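Local coordinates for protein extracellular ligand-binding receptor (Rhodopseudomonas palustris, PDB 4F06) that probably serves as the solute-binding component of an ABC transporter, binding p-hydroxybenzoate and related lignin-derived aromatic acids for uptake, at residues Val48-Val53 with Lys61-Glu66; Ala104-Ile109 with Gly152-Thr157; Lys213-Asn218 with Val225-Thr230. All coordinates share one frame; numbering follows the deposited sequence. Where two conformers were deposited one is given.

Contact 1 (Val48-Val53 with Lys61-Glu66); sequences VYRDEV and KALAQE. With SO4 (sulfate ion), chain H.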
# COMPACT_ATOMS: atom_id res chain seq x y z
N VAL A 48 -17.50 10.42 2.60
CA VAL A 48 -17.13 11.85 2.74
C VAL A 48 -15.60 11.93 2.72
O VAL A 48 -14.95 11.26 3.52
CB VAL A 48 -17.67 12.43 4.08
CG1 VAL A 48 -17.37 13.94 4.19
CG2 VAL A 48 -19.18 12.13 4.22
N TYR A 49 -15.02 12.72 1.81
CA TYR A 49 -13.56 12.72 1.62
C TYR A 49 -12.92 13.96 2.22
O TYR A 49 -13.42 15.08 2.05
CB TYR A 49 -13.22 12.63 0.10
CG TYR A 49 -13.73 11.35 -0.50
CD1 TYR A 49 -15.03 11.25 -0.98
CD2 TYR A 49 -12.90 10.22 -0.55
CE1 TYR A 49 -15.49 10.04 -1.51
CE2 TYR A 49 -13.36 9.03 -1.08
CZ TYR A 49 -14.65 8.94 -1.54
OH TYR A 49 -15.11 7.75 -2.06
N ARG A 50 -11.77 13.78 2.86
CA ARG A 50 -11.01 14.90 3.41
C ARG A 50 -9.55 14.71 3.01
O ARG A 50 -9.07 13.58 2.81
CB ARG A 50 -11.14 14.92 4.94
CG ARG A 50 -12.54 15.19 5.47
CD ARG A 50 -13.01 16.60 5.09
NE ARG A 50 -14.36 16.91 5.59
CZ ARG A 50 -15.47 16.86 4.87
NH1 ARG A 50 -15.42 16.50 3.59
NH2 ARG A 50 -16.64 17.18 5.44
N ASP A 51 -8.82 15.83 2.92
CA ASP A 51 -7.50 15.83 2.27
C ASP A 51 -6.34 15.86 3.28
O ASP A 51 -6.06 16.86 3.94
CB ASP A 51 -7.47 17.03 1.33
CG ASP A 51 -6.28 17.07 0.42
OD1 ASP A 51 -5.44 16.12 0.38
OD2 ASP A 51 -6.21 18.09 -0.29
N GLU A 52 -5.67 14.72 3.33
CA GLU A 52 -4.52 14.51 4.13
C GLU A 52 -3.28 15.32 3.69
O GLU A 52 -2.43 15.69 4.55
CB GLU A 52 -4.29 13.00 3.94
CG GLU A 52 -3.08 12.43 4.52
CD GLU A 52 -2.98 10.91 4.38
OE1 GLU A 52 -3.91 10.23 3.82
OE2 GLU A 52 -1.95 10.44 4.81
N VAL A 53 -3.15 15.52 2.39
CA VAL A 53 -2.06 16.31 1.73
C VAL A 53 -0.62 15.72 1.83
O VAL A 53 0.01 15.45 0.81
CB VAL A 53 -2.06 17.81 2.15
CG1 VAL A 53 -1.01 18.58 1.32
CG2 VAL A 53 -3.43 18.43 1.96
N LYS A 61 -5.23 14.29 12.42
CA LYS A 61 -6.00 14.18 13.65
C LYS A 61 -7.22 15.10 13.62
O LYS A 61 -8.34 14.70 13.94
CB LYS A 61 -5.11 14.47 14.87
CG LYS A 61 -5.78 14.22 16.20
CD LYS A 61 -4.85 14.54 17.36
CE LYS A 61 -5.54 14.34 18.69
NZ LYS A 61 -4.64 14.77 19.80
N ALA A 62 -7.00 16.37 13.20
CA ALA A 62 -8.09 17.33 13.16
C ALA A 62 -9.14 16.92 12.14
O ALA A 62 -10.33 17.08 12.38
CB ALA A 62 -7.54 18.72 12.88
N LEU A 63 -8.72 16.40 10.98
CA LEU A 63 -9.72 15.97 9.99
C LEU A 63 -10.56 14.83 10.56
O LEU A 63 -11.78 14.82 10.36
CB LEU A 63 -9.02 15.48 8.72
CG LEU A 63 -8.31 16.54 7.86
CD1 LEU A 63 -7.52 15.82 6.77
CD2 LEU A 63 -9.26 17.56 7.31
N ALA A 64 -9.92 13.88 11.23
CA ALA A 64 -10.68 12.77 11.81
C ALA A 64 -11.68 13.26 12.85
O ALA A 64 -12.83 12.79 12.89
CB ALA A 64 -9.70 11.76 12.39
N GLN A 65 -11.22 14.18 13.71
CA GLN A 65 -12.12 14.69 14.75
C GLN A 65 -13.29 15.46 14.11
O GLN A 65 -14.41 15.32 14.59
CB GLN A 65 -11.35 15.59 15.72
CG GLN A 65 -10.41 14.76 16.56
CD GLN A 65 -9.49 15.56 17.43
OE1 GLN A 65 -9.14 16.71 17.11
NE2 GLN A 65 -9.09 14.96 18.57
N GLU A 66 -13.05 16.25 13.06
CA GLU A 66 -14.17 16.93 12.40
C GLU A 66 -15.14 15.93 11.79
O GLU A 66 -16.37 16.11 11.81
CB GLU A 66 -13.64 17.88 11.30
CG GLU A 66 -14.74 18.66 10.56
CD GLU A 66 -15.33 18.07 9.21
OE1 GLU A 66 -14.89 17.08 8.59
OE2 GLU A 66 -16.31 18.65 8.68
S SO4 H . -18.86 17.01 2.16
O1 SO4 H . -19.31 18.21 1.40
O2 SO4 H . -18.80 17.35 3.61
O3 SO4 H . -19.85 15.91 1.96
O4 SO4 H . -17.53 16.54 1.67

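Contact 2 (Ala104-Ile109 with Gly152-Thr157); sequences AATSSI and GIDAET. With PHB (p-hydroxybenzoic acid), chain B.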
# COMPACT_ATOMS: atom_id res chain seq x y z
N ALA A 104 -1.40 3.13 4.61
CA ALA A 104 -0.26 3.23 5.57
C ALA A 104 0.16 1.84 6.03
O ALA A 104 -0.66 1.07 6.58
CB ALA A 104 -0.72 4.05 6.74
N ALA A 105 1.46 1.53 5.89
CA ALA A 105 1.90 0.13 5.76
C ALA A 105 2.88 -0.26 6.88
O ALA A 105 3.47 -1.35 6.84
CB ALA A 105 2.56 -0.06 4.40
N THR A 106 3.08 0.58 7.90
CA THR A 106 4.02 0.22 9.01
C THR A 106 3.30 -0.85 9.86
O THR A 106 2.12 -0.71 10.23
CB THR A 106 4.38 1.48 9.79
OG1 THR A 106 5.12 2.33 8.90
CG2 THR A 106 5.25 1.19 11.03
N SER A 107 4.04 -1.90 10.22
CA SER A 107 3.40 -3.06 10.88
C SER A 107 2.67 -2.66 12.15
O SER A 107 1.55 -3.11 12.38
CB SER A 107 4.43 -4.14 11.21
OG SER A 107 4.86 -4.82 10.05
N SER A 108 3.29 -1.84 13.00
CA SER A 108 2.73 -1.57 14.32
C SER A 108 1.45 -0.75 14.30
O SER A 108 0.83 -0.61 15.36
CB SER A 108 3.76 -0.87 15.21
OG SER A 108 4.08 0.39 14.64
N ILE A 109 1.03 -0.19 13.16
CA ILE A 109 -0.19 0.63 13.16
C ILE A 109 -1.36 -0.17 13.75
O ILE A 109 -2.16 0.38 14.50
CB ILE A 109 -0.51 1.12 11.75
CG1 ILE A 109 0.55 2.14 11.29
CG2 ILE A 109 -1.92 1.73 11.70
CD1 ILE A 109 0.42 2.54 9.83
N GLY A 152 9.86 2.93 5.85
CA GLY A 152 11.22 2.69 5.33
C GLY A 152 12.08 1.94 6.32
O GLY A 152 12.83 1.03 5.96
N ILE A 153 11.97 2.32 7.61
CA ILE A 153 12.71 1.63 8.68
C ILE A 153 12.25 0.17 8.79
O ILE A 153 13.09 -0.73 8.87
CB ILE A 153 12.55 2.40 10.00
CG1 ILE A 153 13.24 3.78 9.86
CG2 ILE A 153 13.19 1.60 11.13
CD1 ILE A 153 12.91 4.81 10.94
N ASP A 154 10.94 -0.09 8.67
CA ASP A 154 10.45 -1.47 8.66
C ASP A 154 11.07 -2.23 7.46
O ASP A 154 11.52 -3.36 7.58
CB ASP A 154 8.94 -1.54 8.48
CG ASP A 154 8.13 -1.45 9.75
OD1 ASP A 154 8.62 -1.22 10.85
OD2 ASP A 154 6.89 -1.53 9.58
N ALA A 155 11.06 -1.63 6.28
CA ALA A 155 11.57 -2.30 5.07
C ALA A 155 13.06 -2.63 5.23
O ALA A 155 13.51 -3.72 4.87
CB ALA A 155 11.38 -1.45 3.81
N GLU A 156 13.84 -1.66 5.74
CA GLU A 156 15.26 -1.92 5.96
C GLU A 156 15.46 -3.10 6.92
O GLU A 156 16.30 -3.98 6.66
CB GLU A 156 15.92 -0.64 6.50
CG GLU A 156 17.38 -0.86 6.88
CD GLU A 156 18.02 0.37 7.48
OE1 GLU A 156 17.37 1.38 7.64
OE2 GLU A 156 19.21 0.28 7.85
N THR A 157 14.75 -3.09 8.05
CA THR A 157 14.91 -4.14 9.08
C THR A 157 14.51 -5.50 8.48
O THR A 157 15.24 -6.49 8.62
CB THR A 157 14.02 -3.80 10.28
OG1 THR A 157 14.46 -2.53 10.79
CG2 THR A 157 14.15 -4.88 11.32
C1' PHB B . 3.30 4.85 4.44
O1' PHB B . 3.05 3.93 5.23
O2' PHB B . 3.57 6.04 4.83
C1 PHB B . 3.36 4.52 2.98
C2 PHB B . 3.64 3.21 2.56
C3 PHB B . 3.74 2.91 1.22
C4 PHB B . 3.61 3.91 0.28
C5 PHB B . 3.34 5.20 0.67
C6 PHB B . 3.23 5.53 2.02
O4 PHB B . 3.75 3.68 -1.04
O HOH W 1 5.92 -3.50 7.92
O HOH W 2 6.33 -1.54 12.74

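Contact 3 (Lys213-Asn218 with Val225-Thr230); sequences KAYIDN and VKLMST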
# COMPACT_ATOMS: atom_id res chain seq x y z
N LYS A 213 14.55 7.42 -11.84
CA LYS A 213 15.18 8.15 -12.92
C LYS A 213 16.66 8.38 -12.62
O LYS A 213 17.48 8.30 -13.53
CB LYS A 213 14.46 9.46 -13.13
CG LYS A 213 13.16 9.29 -13.90
CD LYS A 213 12.48 10.63 -14.11
CE LYS A 213 11.31 10.58 -15.11
NZ LYS A 213 11.76 10.50 -16.54
N ALA A 214 17.04 8.66 -11.38
CA ALA A 214 18.45 8.84 -11.04
C ALA A 214 19.23 7.54 -11.17
O ALA A 214 20.40 7.56 -11.57
CB ALA A 214 18.57 9.39 -9.63
N TYR A 215 18.62 6.42 -10.77
CA TYR A 215 19.26 5.08 -10.89
C TYR A 215 19.62 4.81 -12.37
O TYR A 215 20.73 4.33 -12.69
CB TYR A 215 18.29 4.05 -10.29
CG TYR A 215 18.49 2.63 -10.70
CD1 TYR A 215 19.58 1.91 -10.24
CD2 TYR A 215 17.56 2.00 -11.50
CE1 TYR A 215 19.80 0.58 -10.61
CE2 TYR A 215 17.72 0.65 -11.87
CZ TYR A 215 18.84 -0.05 -11.42
OH TYR A 215 18.99 -1.36 -11.82
N ILE A 216 18.69 5.11 -13.27
CA ILE A 216 18.93 4.91 -14.70
C ILE A 216 19.91 5.96 -15.23
O ILE A 216 20.88 5.61 -15.93
CB ILE A 216 17.60 5.01 -15.47
CG1 ILE A 216 16.66 3.87 -15.07
CG2 ILE A 216 17.85 5.05 -16.98
CD1 ILE A 216 15.23 4.14 -15.48
N ASP A 217 19.67 7.23 -14.91
CA ASP A 217 20.42 8.31 -15.59
C ASP A 217 21.87 8.41 -15.13
O ASP A 217 22.68 8.97 -15.84
CB ASP A 217 19.71 9.65 -15.43
CG ASP A 217 18.37 9.72 -16.16
OD1 ASP A 217 18.03 8.83 -16.97
OD2 ASP A 217 17.60 10.67 -15.88
N ASN A 218 22.16 7.93 -13.92
CA ASN A 218 23.51 7.81 -13.42
C ASN A 218 24.19 6.53 -13.84
O ASN A 218 25.36 6.31 -13.49
CB ASN A 218 23.61 8.04 -11.92
CG ASN A 218 23.31 9.48 -11.55
OD1 ASN A 218 22.17 9.83 -11.17
ND2 ASN A 218 24.31 10.32 -11.70
N VAL A 225 24.02 -3.04 -11.85
CA VAL A 225 23.53 -3.00 -10.46
C VAL A 225 22.02 -3.14 -10.56
O VAL A 225 21.34 -2.23 -11.01
CB VAL A 225 23.89 -1.67 -9.77
CG1 VAL A 225 23.39 -1.69 -8.30
CG2 VAL A 225 25.39 -1.41 -9.79
N LYS A 226 21.51 -4.31 -10.19
CA LYS A 226 20.09 -4.64 -10.36
C LYS A 226 19.27 -3.88 -9.30
O LYS A 226 19.78 -3.52 -8.24
CB LYS A 226 19.84 -6.14 -10.24
CG LYS A 226 20.60 -6.94 -11.27
CD LYS A 226 20.38 -8.42 -11.04
CE LYS A 226 21.04 -9.26 -12.13
NZ LYS A 226 20.53 -10.66 -12.12
N LEU A 227 18.01 -3.59 -9.63
CA LEU A 227 17.12 -2.95 -8.68
C LEU A 227 16.03 -3.90 -8.26
O LEU A 227 15.26 -4.42 -9.11
CB LEU A 227 16.51 -1.71 -9.29
CG LEU A 227 15.57 -0.89 -8.38
CD1 LEU A 227 16.33 -0.41 -7.17
CD2 LEU A 227 14.99 0.33 -9.10
N MSE A 228 15.95 -4.12 -6.94
CA MSE A 228 14.81 -4.82 -6.31
C MSE A 228 14.11 -3.76 -5.46
O MSE A 228 14.73 -2.98 -4.71
CB MSE A 228 15.29 -5.96 -5.42
CG MSE A 228 14.18 -6.68 -4.60
SE MSE A 228 12.83 -7.55 -5.73
CE MSE A 228 13.94 -8.79 -6.31
N SER A 229 12.81 -3.70 -5.59
CA SER A 229 12.05 -2.73 -4.83
C SER A 229 10.79 -3.39 -4.32
O SER A 229 10.41 -4.46 -4.78
CB SER A 229 11.70 -1.52 -5.69
OG SER A 229 10.84 -1.86 -6.75
N THR A 230 10.09 -2.74 -3.38
CA THR A 230 8.69 -3.06 -3.20
C THR A 230 7.95 -2.34 -4.35
O THR A 230 8.44 -1.39 -5.00
CB THR A 230 8.19 -2.66 -1.83
OG1 THR A 230 8.40 -1.25 -1.65
CG2 THR A 230 8.91 -3.43 -0.73
O HOH W 3 16.90 -3.21 -12.56

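Contact 1 (Val48-Val53 with Lys61-Glu66)
Arg50 and Glu66 form the salt bridge that ties this strand to its helix: Arg50 NE donates to Glu66 OE1 over 3.1 Å, with an N-H...O angle of 161°. The bond lies close to the guanidinium plane, but it meets OE1 on the syn side and well out of the carboxylate plane; the two planes are turned 39° from each other. A bend at chi2 of Glu66 (-93°) brings its carboxylate round to the arginine. The other nitrogens of Arg50 are also used. NH1 reaches back to Tyr49 O at 2.9 Å, and a sulfate, probably from the crystallisation liquor, takes NH1 on O4 and NH2 on O2, the latter at 2.8 Å. Strand 43-51 and helix 57-69 belong to the beta-alpha-beta crossover that leads over strand 5-12 to strand 75-78, so the two segments run nearly antiparallel, their axes 9.2 Å apart. Next to the salt bridge, Leu63 divides its two methyls between a side chain and the backbone. CD2 packs against Arg50 CB at 4.0 Å, whereas CD1 sits on the backbone, 3.3 Å from Asp51 O. Asp51 itself turns its carboxylate away, to Ser15 OG and the amide of Met14.

Contact 2 (Ala104-Ile109 with Gly152-Thr157)
The carboxylate of Asp154 is the flat group on which this contact turns, and Ser107 and Thr106 meet it from different directions. Ser107 N points at Asp154 OD2 almost along the C-O bond, giving a nearly straight hydrogen bond of 2.9 Å (168°). The methyl CG2 of Thr106 stands over one side of the carboxylate plane, 3.5 Å from Asp154 OD2; water 1 approaches from the opposite side and donates to the same oxygen at 2.8 Å. OD2 is thus gripped by a backbone amide and a water, with a methyl covering it. Water 1 also donates to Ser107 OG, whose hydroxyl is further bonded to Asp365. The second oxygen, OD1, receives a bond from water 2, which in turn accepts from Ser108 N, so two successive amides at the start of the 3-10 turn 107-109 address one carboxylate, the first directly and the second through solvent. Thr106 has its methyl anti to the backbone N (OG1 at chi1 -66°), which places CG2 against Asp154 while OG1 pairs with Thr82 OG1.

A second carboxylate, that of bound p-hydroxybenzoate, lies at the other end of the loop. Ala105 N donates to its O1' at 3.0 Å, and Ala105 CB sits 3.9 Å from ring atom C2. Thr82 bonds the ligand too, so the Thr106 hydroxyl is a second-shell partner of the pocket. The loop follows strand 99-101 of one sheet, whereas helix 150-165 packs on the other. A bridge between two lobes beside the ligand is what the Venus-flytrap fold of periplasmic binding proteins presents when closed, and the direct and water-mediated bonds of Asp154 are consistent with that state.

Contact 3 (Lys213-Asn218 with Val225-Thr230)
Tyr215 projects from helix 206-217 onto strand 226-230, the last two elements of a beta-alpha-beta unit that begins with strand 197-201. From CB the ring is carried forward by a chi1 of 160°, which sets CG anti to the backbone N and aims the phenol at the start of the strand. Leu227 CD2 stands over a face of the ring, nearest to CD2 and CE2 of Tyr215, in an off-centre CH-pi contact 4.3 Å from the centroid and 29° from the normal. Farther out, Leu227 CB comes within 3.6 Å of Tyr215 CZ, so the leucine follows the ring towards the hydroxyl. At the ring edge Tyr215 CE1 passes 3.2 Å from Val225 O, which lies close to the ring plane. The hydroxyl completes that approach by donating to Val225 O over a short 2.6 Å, in the carbonyl plane and with a C=O...O angle of 149°. Ile198 and Met187 also pack on the tyrosine. Leu227 N is near the hydroxyl but badly angled for it, and is reached through water 3, which donates to Tyr215 OH and accepts from Leu227 N at 3.2 Å.

The three contacts are spread over both lobes. Contact 1 belongs to the sheet built around strand 5-12, contact 3 to the sheet that includes strand 197-201, and contact 2 joins the two sides. Centres of contacts 1 and 3 are about 35 Å apart, whereas contact 2 lies about 23 Å from the first and 21 Å from the last; none touch. Of the three, contact 2 alone bonds the p-hydroxybenzoate held between the lobes. The others connect to the pocket through neighbours: Glu52, about 7 Å by its side chain from the ligand, bonds Asn84 and the amides of pocket residues Tyr80 and Phe81, and Thr230 bonds Asp232, itself a ligand partner.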